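Long-range contacts in glycosyl hydrolase (Rhizobium leguminosarum bv. trifolii, PDB 5NDX), which probably hydrolyses O-glycosidic bonds as a family 39 glycoside hydrolase, the bacterial orthologue of human alpha-L-iduronidase: residues T5-D10 and C380-E385; V407-I412 and V426-S431; R114-L119 and Y163-A168; E95-P100 and E142-A147. The protein carries 2 engineered substitutions. One frame throughout, in Å; residues are numbered along the deposited sequence.

Interaction 1: residues T5-D10 and C380-E385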
# COMPACT_ATOMS: atom_id res chain seq x y z
N THR A 5 -21.99 -11.33 -18.24
CA THR A 5 -21.04 -12.41 -18.22
C THR A 5 -21.33 -13.37 -17.09
O THR A 5 -21.51 -12.94 -15.95
CB THR A 5 -19.59 -11.87 -18.08
OG1 THR A 5 -19.32 -10.95 -19.14
CG2 THR A 5 -18.60 -13.03 -18.17
N ARG A 6 -21.35 -14.67 -17.39
CA ARG A 6 -21.47 -15.72 -16.35
C ARG A 6 -20.04 -16.11 -16.03
O ARG A 6 -19.28 -16.45 -16.93
CB ARG A 6 -22.36 -16.94 -16.77
CG ARG A 6 -23.84 -16.61 -17.12
CD ARG A 6 -24.80 -17.78 -17.59
NE ARG A 6 -24.81 -18.86 -16.58
CZ ARG A 6 -25.85 -19.32 -15.84
NH1 ARG A 6 -27.12 -18.88 -15.94
NH2 ARG A 6 -25.59 -20.30 -14.96
N ILE A 7 -19.64 -15.98 -14.76
CA ILE A 7 -18.30 -16.36 -14.31
C ILE A 7 -18.44 -17.49 -13.29
O ILE A 7 -19.18 -17.34 -12.33
CB ILE A 7 -17.59 -15.17 -13.69
CG1 ILE A 7 -17.49 -14.01 -14.71
CG2 ILE A 7 -16.18 -15.51 -13.27
CD1 ILE A 7 -16.79 -12.79 -14.13
N ASN A 8 -17.75 -18.61 -13.52
CA ASN A 8 -17.68 -19.71 -12.59
C ASN A 8 -16.26 -19.81 -12.09
O ASN A 8 -15.31 -19.95 -12.87
CB ASN A 8 -18.11 -21.08 -13.17
CG ASN A 8 -17.96 -22.21 -12.11
OD1 ASN A 8 -18.79 -22.37 -11.20
ND2 ASN A 8 -16.84 -22.93 -12.16
N VAL A 9 -16.13 -19.77 -10.78
CA VAL A 9 -14.87 -19.94 -10.10
C VAL A 9 -14.93 -21.29 -9.38
O VAL A 9 -15.82 -21.51 -8.54
CB VAL A 9 -14.65 -18.85 -9.08
CG1 VAL A 9 -13.41 -19.09 -8.26
CG2 VAL A 9 -14.51 -17.48 -9.77
N ASP A 10 -13.98 -22.16 -9.69
CA ASP A 10 -13.97 -23.47 -9.05
C ASP A 10 -12.92 -23.55 -7.96
O ASP A 10 -11.75 -23.70 -8.22
CB ASP A 10 -13.80 -24.58 -10.09
CG ASP A 10 -13.90 -26.00 -9.47
OD1 ASP A 10 -14.02 -26.21 -8.23
OD2 ASP A 10 -13.87 -26.91 -10.30
N CYS A 380 -7.51 -20.08 -8.25
CA CYS A 380 -8.52 -21.10 -8.66
C CYS A 380 -8.84 -20.99 -10.12
O CYS A 380 -8.72 -19.91 -10.71
CB CYS A 380 -9.89 -20.80 -8.08
SG CYS A 380 -9.97 -20.58 -6.36
N LYS A 381 -9.36 -22.06 -10.66
CA LYS A 381 -9.79 -22.09 -12.05
C LYS A 381 -11.04 -21.22 -12.23
O LYS A 381 -11.95 -21.22 -11.40
CB LYS A 381 -10.07 -23.53 -12.43
CG LYS A 381 -10.66 -23.81 -13.80
CD LYS A 381 -11.33 -25.21 -13.75
CE LYS A 381 -12.44 -25.45 -14.79
NZ LYS A 381 -11.82 -25.62 -16.14
N VAL A 382 -11.05 -20.48 -13.30
CA VAL A 382 -12.20 -19.67 -13.63
C VAL A 382 -12.55 -19.90 -15.08
O VAL A 382 -11.68 -20.02 -15.91
CB VAL A 382 -11.96 -18.14 -13.29
CG1 VAL A 382 -10.61 -17.70 -13.74
CG2 VAL A 382 -13.00 -17.25 -13.95
N THR A 383 -13.84 -19.96 -15.36
CA THR A 383 -14.36 -19.97 -16.73
C THR A 383 -15.42 -18.88 -16.82
O THR A 383 -16.23 -18.73 -15.91
CB THR A 383 -15.02 -21.32 -17.04
OG1 THR A 383 -16.04 -21.53 -16.09
CG2 THR A 383 -14.05 -22.49 -16.91
N ALA A 384 -15.44 -18.15 -17.91
CA ALA A 384 -16.39 -17.10 -18.12
C ALA A 384 -17.03 -17.25 -19.49
O ALA A 384 -16.39 -17.66 -20.42
CB ALA A 384 -15.69 -15.79 -18.05
N GLU A 385 -18.30 -16.92 -19.61
CA GLU A 385 -18.96 -16.88 -20.89
C GLU A 385 -19.69 -15.55 -20.97
O GLU A 385 -20.57 -15.29 -20.14
CB GLU A 385 -19.93 -18.07 -21.05
CG GLU A 385 -20.73 -18.07 -22.40
CD GLU A 385 -19.91 -17.92 -23.74
OE1 GLU A 385 -18.84 -18.56 -23.92
OE2 GLU A 385 -20.35 -17.16 -24.66
O HOH W 1 -14.54 -22.80 -13.55

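Interaction 2: residues V407-I412 and V426-S431. Unlike the reference sequence in segment 407-412: Val-407 (reference Leu).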
# COMPACT_ATOMS: atom_id res chain seq x y z
N VAL A 407 -13.25 -18.61 -0.68
CA VAL A 407 -12.61 -17.85 -1.73
C VAL A 407 -12.61 -16.36 -1.43
O VAL A 407 -13.45 -15.87 -0.69
CB VAL A 407 -13.19 -18.16 -3.12
CG1 VAL A 407 -13.07 -19.65 -3.41
CG2 VAL A 407 -14.63 -17.71 -3.26
N SER A 408 -11.63 -15.68 -2.01
CA SER A 408 -11.58 -14.25 -2.09
C SER A 408 -11.33 -13.92 -3.54
O SER A 408 -10.31 -14.34 -4.13
CB SER A 408 -10.45 -13.68 -1.23
OG SER A 408 -10.42 -12.25 -1.32
N ILE A 409 -12.25 -13.15 -4.10
CA ILE A 409 -12.21 -12.79 -5.52
C ILE A 409 -12.26 -11.27 -5.69
O ILE A 409 -13.19 -10.63 -5.17
CB ILE A 409 -13.41 -13.39 -6.22
CG1 ILE A 409 -13.37 -14.91 -6.18
CG2 ILE A 409 -13.49 -12.91 -7.69
CD1 ILE A 409 -14.73 -15.52 -6.37
N SER A 410 -11.28 -10.71 -6.38
CA SER A 410 -11.33 -9.32 -6.80
C SER A 410 -11.94 -9.27 -8.19
O SER A 410 -11.43 -9.90 -9.13
CB SER A 410 -9.96 -8.69 -6.81
OG SER A 410 -9.41 -8.61 -5.51
N LEU A 411 -13.06 -8.57 -8.35
CA LEU A 411 -13.65 -8.33 -9.68
C LEU A 411 -13.39 -6.84 -10.04
O LEU A 411 -13.88 -5.91 -9.35
CB LEU A 411 -15.11 -8.64 -9.65
CG LEU A 411 -15.80 -8.63 -11.01
CD1 LEU A 411 -15.25 -9.73 -11.92
CD2 LEU A 411 -17.29 -8.80 -10.80
N ILE A 412 -12.64 -6.62 -11.11
CA ILE A 412 -12.08 -5.33 -11.46
C ILE A 412 -12.76 -4.84 -12.76
O ILE A 412 -12.78 -5.59 -13.74
CB ILE A 412 -10.59 -5.51 -11.74
CG1 ILE A 412 -9.87 -6.11 -10.53
CG2 ILE A 412 -9.94 -4.21 -12.17
CD1 ILE A 412 -8.56 -6.78 -10.89
N VAL A 426 -22.77 -9.21 -14.08
CA VAL A 426 -22.06 -10.44 -13.85
C VAL A 426 -22.90 -11.36 -12.97
O VAL A 426 -23.46 -10.93 -11.91
CB VAL A 426 -20.68 -10.20 -13.20
CG1 VAL A 426 -20.00 -11.47 -12.77
CG2 VAL A 426 -19.77 -9.43 -14.16
N ARG A 427 -23.03 -12.61 -13.41
CA ARG A 427 -23.56 -13.67 -12.56
C ARG A 427 -22.35 -14.45 -12.12
O ARG A 427 -21.67 -15.06 -12.95
CB ARG A 427 -24.53 -14.58 -13.26
CG ARG A 427 -25.09 -15.71 -12.37
CD ARG A 427 -25.91 -16.73 -13.16
NE ARG A 427 -26.31 -17.80 -12.25
CZ ARG A 427 -27.43 -17.84 -11.53
NH1 ARG A 427 -28.38 -16.91 -11.58
NH2 ARG A 427 -27.61 -18.86 -10.72
N LEU A 428 -22.05 -14.40 -10.83
CA LEU A 428 -20.87 -15.04 -10.29
C LEU A 428 -21.30 -16.31 -9.59
O LEU A 428 -22.13 -16.26 -8.70
CB LEU A 428 -20.17 -14.12 -9.30
CG LEU A 428 -18.95 -14.70 -8.57
CD1 LEU A 428 -17.83 -14.95 -9.56
CD2 LEU A 428 -18.47 -13.71 -7.52
N GLU A 429 -20.71 -17.42 -9.98
CA GLU A 429 -20.94 -18.73 -9.39
C GLU A 429 -19.62 -19.22 -8.79
O GLU A 429 -18.59 -19.12 -9.42
CB GLU A 429 -21.44 -19.70 -10.46
CG GLU A 429 -22.81 -19.25 -10.97
CD GLU A 429 -23.44 -20.08 -12.08
OE1 GLU A 429 -22.89 -21.14 -12.42
OE2 GLU A 429 -24.51 -19.68 -12.61
N VAL A 430 -19.66 -19.72 -7.58
CA VAL A 430 -18.48 -20.31 -6.99
C VAL A 430 -18.88 -21.77 -6.66
O VAL A 430 -19.83 -21.99 -5.93
CB VAL A 430 -18.03 -19.61 -5.71
CG1 VAL A 430 -16.78 -20.29 -5.15
CG2 VAL A 430 -17.73 -18.14 -5.97
N SER A 431 -18.13 -22.72 -7.18
CA SER A 431 -18.36 -24.13 -6.92
C SER A 431 -17.14 -24.76 -6.27
O SER A 431 -16.13 -24.12 -6.05
CB SER A 431 -18.68 -24.85 -8.24
OG SER A 431 -17.59 -24.75 -9.11

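Interaction 3: residues R114-L119 and Y163-A168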
# COMPACT_ATOMS: atom_id res chain seq x y z
N ARG A 114 34.93 4.34 1.23
CA ARG A 114 35.13 3.57 2.47
C ARG A 114 34.34 4.10 3.69
O ARG A 114 33.91 3.32 4.53
CB ARG A 114 36.62 3.46 2.83
CG ARG A 114 37.30 2.23 2.23
CD ARG A 114 38.77 2.02 2.68
NE ARG A 114 39.60 2.10 1.48
CZ ARG A 114 40.15 3.21 0.99
NH1 ARG A 114 40.12 4.37 1.62
NH2 ARG A 114 40.80 3.12 -0.15
N ARG A 115 34.21 5.41 3.77
CA ARG A 115 33.39 6.06 4.78
C ARG A 115 31.86 5.70 4.60
O ARG A 115 31.15 5.44 5.58
CB ARG A 115 33.65 7.56 4.70
CG ARG A 115 33.00 8.42 5.77
CD ARG A 115 33.68 9.79 6.00
NE ARG A 115 32.93 10.59 7.01
CZ ARG A 115 32.84 10.30 8.33
NH1 ARG A 115 33.45 9.24 8.87
NH2 ARG A 115 32.12 11.09 9.14
N TRP A 116 31.40 5.67 3.35
CA TRP A 116 30.04 5.24 3.00
C TRP A 116 29.81 3.78 3.39
O TRP A 116 28.81 3.49 4.06
CB TRP A 116 29.74 5.43 1.50
CG TRP A 116 28.29 5.18 1.20
CD1 TRP A 116 27.74 4.02 0.73
CD2 TRP A 116 27.21 6.10 1.39
NE1 TRP A 116 26.38 4.17 0.59
CE2 TRP A 116 26.03 5.43 1.01
CE3 TRP A 116 27.13 7.42 1.86
CZ2 TRP A 116 24.76 6.05 1.07
CZ3 TRP A 116 25.86 8.04 1.90
CH2 TRP A 116 24.70 7.35 1.49
N ARG A 117 30.74 2.90 3.02
CA ARG A 117 30.72 1.51 3.47
C ARG A 117 30.54 1.44 4.99
O ARG A 117 29.70 0.67 5.52
CB ARG A 117 31.96 0.77 3.01
CG ARG A 117 32.08 -0.68 3.52
CD ARG A 117 33.54 -1.14 3.65
NE ARG A 117 34.32 -0.30 4.58
CZ ARG A 117 35.67 -0.18 4.59
NH1 ARG A 117 36.44 -0.83 3.72
NH2 ARG A 117 36.26 0.64 5.45
N ASP A 118 31.30 2.27 5.69
CA ASP A 118 31.27 2.23 7.15
C ASP A 118 29.93 2.74 7.70
O ASP A 118 29.48 2.24 8.70
CB ASP A 118 32.42 3.03 7.76
CG ASP A 118 33.80 2.38 7.50
OD1 ASP A 118 33.91 1.18 7.15
OD2 ASP A 118 34.79 3.11 7.69
N LEU A 119 29.34 3.74 7.05
CA LEU A 119 27.99 4.22 7.41
C LEU A 119 26.93 3.09 7.30
O LEU A 119 26.17 2.83 8.23
CB LEU A 119 27.64 5.43 6.54
CG LEU A 119 26.18 5.85 6.56
CD1 LEU A 119 25.77 6.23 7.97
CD2 LEU A 119 26.00 6.97 5.57
N TYR A 163 27.64 1.54 -5.14
CA TYR A 163 27.02 0.19 -5.06
C TYR A 163 27.94 -0.79 -4.30
O TYR A 163 27.53 -1.48 -3.35
CB TYR A 163 26.66 -0.36 -6.46
CG TYR A 163 25.83 -1.60 -6.36
CD1 TYR A 163 24.45 -1.52 -6.16
CD2 TYR A 163 26.43 -2.84 -6.32
CE1 TYR A 163 23.69 -2.66 -5.97
CE2 TYR A 163 25.69 -3.98 -6.13
CZ TYR A 163 24.30 -3.89 -5.95
OH TYR A 163 23.53 -5.01 -5.73
N ASP A 164 29.22 -0.79 -4.70
CA ASP A 164 30.25 -1.61 -4.05
C ASP A 164 30.31 -1.39 -2.56
O ASP A 164 30.45 -2.33 -1.81
CB ASP A 164 31.64 -1.31 -4.63
CG ASP A 164 31.79 -1.74 -6.08
OD1 ASP A 164 31.14 -2.72 -6.47
OD2 ASP A 164 32.58 -1.11 -6.83
N ALA A 165 30.23 -0.13 -2.17
CA ALA A 165 30.31 0.29 -0.77
C ALA A 165 29.07 -0.14 0.02
O ALA A 165 29.18 -0.62 1.17
CB ALA A 165 30.48 1.80 -0.70
N CYS A 166 27.89 0.05 -0.59
CA CYS A 166 26.64 -0.50 -0.02
C CYS A 166 26.77 -1.99 0.26
O CYS A 166 26.47 -2.42 1.36
CB CYS A 166 25.44 -0.27 -0.95
SG CYS A 166 25.02 1.45 -1.09
N VAL A 167 27.20 -2.76 -0.74
CA VAL A 167 27.30 -4.22 -0.62
C VAL A 167 28.35 -4.61 0.41
O VAL A 167 28.10 -5.51 1.26
CB VAL A 167 27.59 -4.90 -1.98
CG1 VAL A 167 28.10 -6.33 -1.83
CG2 VAL A 167 26.35 -4.88 -2.85
N ALA A 168 29.53 -3.99 0.33
CA ALA A 168 30.58 -4.32 1.35
C ALA A 168 30.10 -3.90 2.75
O ALA A 168 30.37 -4.59 3.74
CB ALA A 168 31.89 -3.62 1.03

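Interaction 4: residues E95-P100 and E142-A147. Engineered in segment 142-147: Gln-146 (natural residue Glu). With 8U8 ((2~{R},3~{S},4~{S},5~{R},6~{S})-6-(4-methyl-2-oxidanylidene-chromen-7-yl)oxy-3,4,5-tris(oxidanyl)oxane-2-carboxylic acid), chain M.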
# COMPACT_ATOMS: atom_id res chain seq x y z
N GLU A 95 16.20 2.53 1.19
CA GLU A 95 17.08 3.09 0.19
C GLU A 95 18.28 3.67 0.91
O GLU A 95 18.11 4.51 1.83
CB GLU A 95 16.41 4.19 -0.63
CG GLU A 95 15.13 3.72 -1.31
CD GLU A 95 14.38 4.89 -1.93
OE1 GLU A 95 13.63 5.58 -1.18
OE2 GLU A 95 14.59 5.12 -3.14
N LEU A 96 19.46 3.23 0.51
CA LEU A 96 20.70 3.70 1.13
C LEU A 96 21.04 5.06 0.49
O LEU A 96 21.81 5.15 -0.46
CB LEU A 96 21.80 2.66 0.94
CG LEU A 96 21.52 1.36 1.71
CD1 LEU A 96 22.48 0.24 1.31
CD2 LEU A 96 21.52 1.56 3.21
N MET A 97 20.45 6.11 1.03
CA MET A 97 20.29 7.33 0.32
C MET A 97 20.19 8.49 1.26
O MET A 97 19.52 8.43 2.31
CB MET A 97 19.00 7.18 -0.48
CG MET A 97 18.35 8.41 -1.06
SD MET A 97 16.71 8.01 -1.80
CE MET A 97 16.43 9.59 -2.60
N GLY A 98 20.80 9.59 0.84
CA GLY A 98 20.89 10.81 1.64
C GLY A 98 22.36 11.09 1.93
O GLY A 98 23.24 10.29 1.58
N ASN A 99 22.62 12.21 2.60
CA ASN A 99 24.00 12.71 2.73
C ASN A 99 24.16 13.41 4.07
O ASN A 99 23.93 14.61 4.18
CB ASN A 99 24.30 13.68 1.58
CG ASN A 99 25.77 14.08 1.52
OD1 ASN A 99 26.61 13.63 2.31
ND2 ASN A 99 26.09 14.92 0.56
N PRO A 100 24.53 12.66 5.10
CA PRO A 100 24.53 13.25 6.43
C PRO A 100 25.49 14.45 6.55
O PRO A 100 26.67 14.31 6.26
CB PRO A 100 24.98 12.11 7.33
CG PRO A 100 24.71 10.86 6.54
CD PRO A 100 24.99 11.26 5.13
N GLU A 142 18.19 -1.05 -0.80
CA GLU A 142 18.21 -0.63 -2.20
C GLU A 142 19.19 0.49 -2.40
O GLU A 142 19.42 1.31 -1.50
CB GLU A 142 16.83 -0.07 -2.63
CG GLU A 142 16.62 -0.20 -4.11
CD GLU A 142 15.30 0.37 -4.60
OE1 GLU A 142 14.72 1.17 -3.87
OE2 GLU A 142 14.88 0.04 -5.71
N THR A 143 19.70 0.58 -3.61
CA THR A 143 20.44 1.77 -4.03
C THR A 143 19.56 3.02 -4.00
O THR A 143 18.32 2.98 -4.09
CB THR A 143 20.86 1.74 -5.50
OG1 THR A 143 19.67 1.56 -6.29
CG2 THR A 143 21.85 0.66 -5.75
N THR A 144 20.29 4.13 -3.95
CA THR A 144 19.79 5.47 -3.90
C THR A 144 18.99 5.65 -5.14
O THR A 144 19.35 5.18 -6.24
CB THR A 144 20.97 6.53 -3.84
OG1 THR A 144 20.57 7.74 -3.19
CG2 THR A 144 21.54 6.85 -5.24
N ASN A 145 17.94 6.40 -4.94
CA ASN A 145 16.89 6.54 -5.90
C ASN A 145 17.42 7.19 -7.19
O ASN A 145 18.46 7.91 -7.19
CB ASN A 145 15.75 7.36 -5.30
CG ASN A 145 14.53 7.41 -6.20
OD1 ASN A 145 13.98 6.36 -6.60
ND2 ASN A 145 14.14 8.65 -6.59
N GLN A 146 16.70 6.89 -8.28
CA GLN A 146 17.07 7.29 -9.60
C GLN A 146 18.58 7.05 -9.68
O GLN A 146 19.02 5.89 -9.65
CB GLN A 146 16.65 8.74 -9.89
CG GLN A 146 15.28 8.88 -10.55
CD GLN A 146 14.18 9.41 -9.62
OE1 GLN A 146 14.33 10.46 -8.99
NE2 GLN A 146 13.05 8.70 -9.58
N ALA A 147 19.33 8.13 -9.61
CA ALA A 147 20.67 8.20 -10.16
C ALA A 147 20.73 8.49 -11.70
O ALA A 147 21.78 8.91 -12.21
CB ALA A 147 21.54 7.02 -9.75
C15 8U8 M . 13.26 14.38 -12.93
C13 8U8 M . 12.84 13.11 -13.38
C14 8U8 M . 13.23 12.68 -14.65
C16 8U8 M . 12.87 11.41 -15.11
O9 8U8 M . 13.22 11.12 -16.26
O8 8U8 M . 12.11 10.56 -14.34
C11 8U8 M . 11.81 10.89 -13.04
C10 8U8 M . 11.17 9.95 -12.23
C12 8U8 M . 12.16 12.18 -12.55
C7 8U8 M . 11.86 12.46 -11.20
C8 8U8 M . 11.22 11.52 -10.40
C9 8U8 M . 10.86 10.26 -10.90
O2 8U8 M . 10.25 9.28 -10.14
C5 8U8 M . 9.43 9.55 -8.94
O1 8U8 M . 8.48 10.58 -9.26
C1 8U8 M . 7.84 11.22 -8.22
C6 8U8 M . 6.52 11.37 -8.73
O7 8U8 M . 5.87 12.30 -8.28
O6 8U8 M . 6.16 10.53 -9.54
C2 8U8 M . 7.67 10.42 -6.89
O5 8U8 M . 6.61 9.46 -7.05
C3 8U8 M . 9.02 9.74 -6.39
O4 8U8 M . 9.44 10.35 -5.22
C4 8U8 M . 10.14 9.80 -7.48
O3 8U8 M . 11.22 8.87 -7.08
O HOH W 2 22.22 9.38 -1.98

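Interaction 1: residues T5-D10 and C380-E385
Ile-7 and Val-382 lie side by side on the inner face of two antiparallel strands, their CG2 methyls 3.7 Å apart. Both methyls stand anti to the backbone N, Val-382 CG1 taking the cramped place between N and carbonyl carbon. Ile-7 CG1 runs the other way and meets Ala-384 CB at 4.2 Å. Toward the end of strand 4-10, Val-9 CG1 rests on Cys-380 CB at 3.9 Å. Ile-7/Ala-384 and Val-9/Val-382 are the non-hydrogen-bonded pairs. The hydrogen-bonded pairs alternate with these: Asn-8 and Thr-383 sit between them, Arg-6 and Glu-385 beyond Ile-7, each pair joined by two backbone bonds, of which Asn-8 N to Thr-383 O is almost linear (174°). This makes the N-terminal strand an interior strand of the beta-sandwich, whose other strands come after the TIM barrel in sequence; strand 422-431 pairs with its other edge. On the outer face Asn-8 CB packs 3.6 Å from Thr-383 OG1. One water donates to Asn-8 O, accepts from Asn-8 ND2 at 2.7 Å and is also hydrogen-bonded to Thr-383 OG1. At the margins Arg-6 turns away to a salt bridge with Glu-429, while Asp-10 OD1 bonds Ser-12 OG.

Interaction 2: residues V407-I412 and V426-S431
Val-430 and Val-407 meet tip to tip across the interior of the beta-sandwich, the CG1 methyl of Val-430 3.9 Å from CG2 of Val-407. CG1 of Val-430, set anti to the backbone N (chi1 -180°), presses on both branches of Val-407, whereas CG2 touches Val-407 CG2 and reaches on to the end of Ile-409, 4.0 Å from its CD1. Val-430 is thus a bump that fits between the side chains of Val-407 and Ile-409. Ile-409 answers in kind: its CD1 enters the notch between Val-430 and Leu-428, with Leu-428 CD2 at 4.3 Å. Farther along, Leu-411 sends CD2 to Val-426 CG2 at 4.2 Å, a separate and slighter touch. Every second residue of each strand points inward, and all six that touch are buried. No hydrogen bond crosses, as befits strands that face each other with their axes 10.2 Å apart and run in nearly opposite directions (153°). On the outward side Arg-427 NE makes a salt bridge with Glu-429 OE2, which is also salt-bridged to Arg-6 of strand 4-10. Strand 407-413 is flanked by strands 395-401 and 518-526, while strand 422-431 lies between 4-10 and 508-516. Leu-428 also touches Val-522, and Leu-411 touches Leu-512, so strands beside each partner share in the same apolar filling.

Interaction 3: residues R114-L119 and Y163-A168
A helix-helix contact on the outside of the TIM barrel joins Trp-116 and Arg-117 of helix 110-131 to Ala-165, Cys-166 and Ala-168 of helix 155-171, the helices that follow the third and fourth strands of the barrel. The two segments run broadly in the same direction, their axes 7.7 Å apart and crossing at -37°. Ala-165 faces the partner helix and brings the backbones close: its CA lies 4.4 Å from Arg-117 CA, and its carbonyl O receives a CA-H...O contact from Arg-117. The indole of Trp-116, swung anti to its own backbone N (chi1 -172°), extends alongside helix 155-171 and presents its pyrrole edge. There CD1 touches Ala-165 CB at 3.8 Å, and NE1 donates to Cys-166 SG at 3.5 Å. The sulfur sits only 8° out of the ring plane, so this is an edge contact and not a stack on the face; Leu-119 CD2 packs on one face instead. Phe-104, Tyr-62 and Tyr-162 also meet this ring. On the opposite flank the aliphatic part of Arg-117 lies against Ala-168, CG to CB 3.9 Å, before the chain bends at chi3 and its guanidinium grips Asp-118 OD1 through NE and NH2. The buried indole N-H thus has a soft sulfur acceptor in a long, probably weak bond, which with the aromatic neighbours helps to set the ring's rotation.

Interaction 4: residues E95-P100 and E142-A147
Glu-95 and Glu-142 form a parallel bridge at the ends of the third and fourth barrel strands, their side chains lying side by side. From the backbone, Glu-95 CB passes 4.1 Å from Thr-143 O, and CG lies 3.6 Å from Glu-142 OE1. At the tip OE2 approaches Asn-145 CB at 3.3 Å; OE1 turns to His-59. The two carboxylates are 4.0 Å apart, Glu-95 OE2 to Glu-142 OE1, with planes turned by 43°. Arg-57 bridges both and also bonds Asn-145 OD1. Beyond the strands Leu-96 N donates a nearly straight bond to Glu-142 O at 2.8 Å, Met-97 CE lies 3.6 Å from Asn-145 CB, and a water links Gly-98 N to Thr-144 OG1. Asn-145 ND2 donates to O3 of the methylumbelliferyl uronide at 3.0 Å, the hydroxyl next to the anomeric carbon, as the asparagine before the acid/base residue does in clan GH-A glycosidases. Gln-146, engineered from the predicted proton-donor glutamate, also bonds O3 through NE2, which lies 2.9 Å from the glycosidic O2; its poor order makes this placement tentative. Arg-57 probably offsets the paired acids, and its bond to OD1 probably helps to orient the amide with ND2 toward the sugar.

In the fold
Interactions 3 and 4 belong to the TIM barrel and touch each other: Trp-116 packs on the carbonyl oxygens of Leu-96 and Gly-98, and Cys-166 SG on Leu-96 CD1. Interaction 4 bears on the ligand pocket through polar groups; interaction 3 joins the helices behind it. Interactions 1 and 2 lie in the beta-sandwich, on the other side of the chain's centre, with centres more than 40 Å from either barrel contact. They share a sheet, since strands 4-10 and 422-431 are neighbours in it. Interaction 1 is an edge-to-edge pairing carried by backbone bonds, with one face reaching the surface, whereas interaction 2 is purely apolar and fully buried.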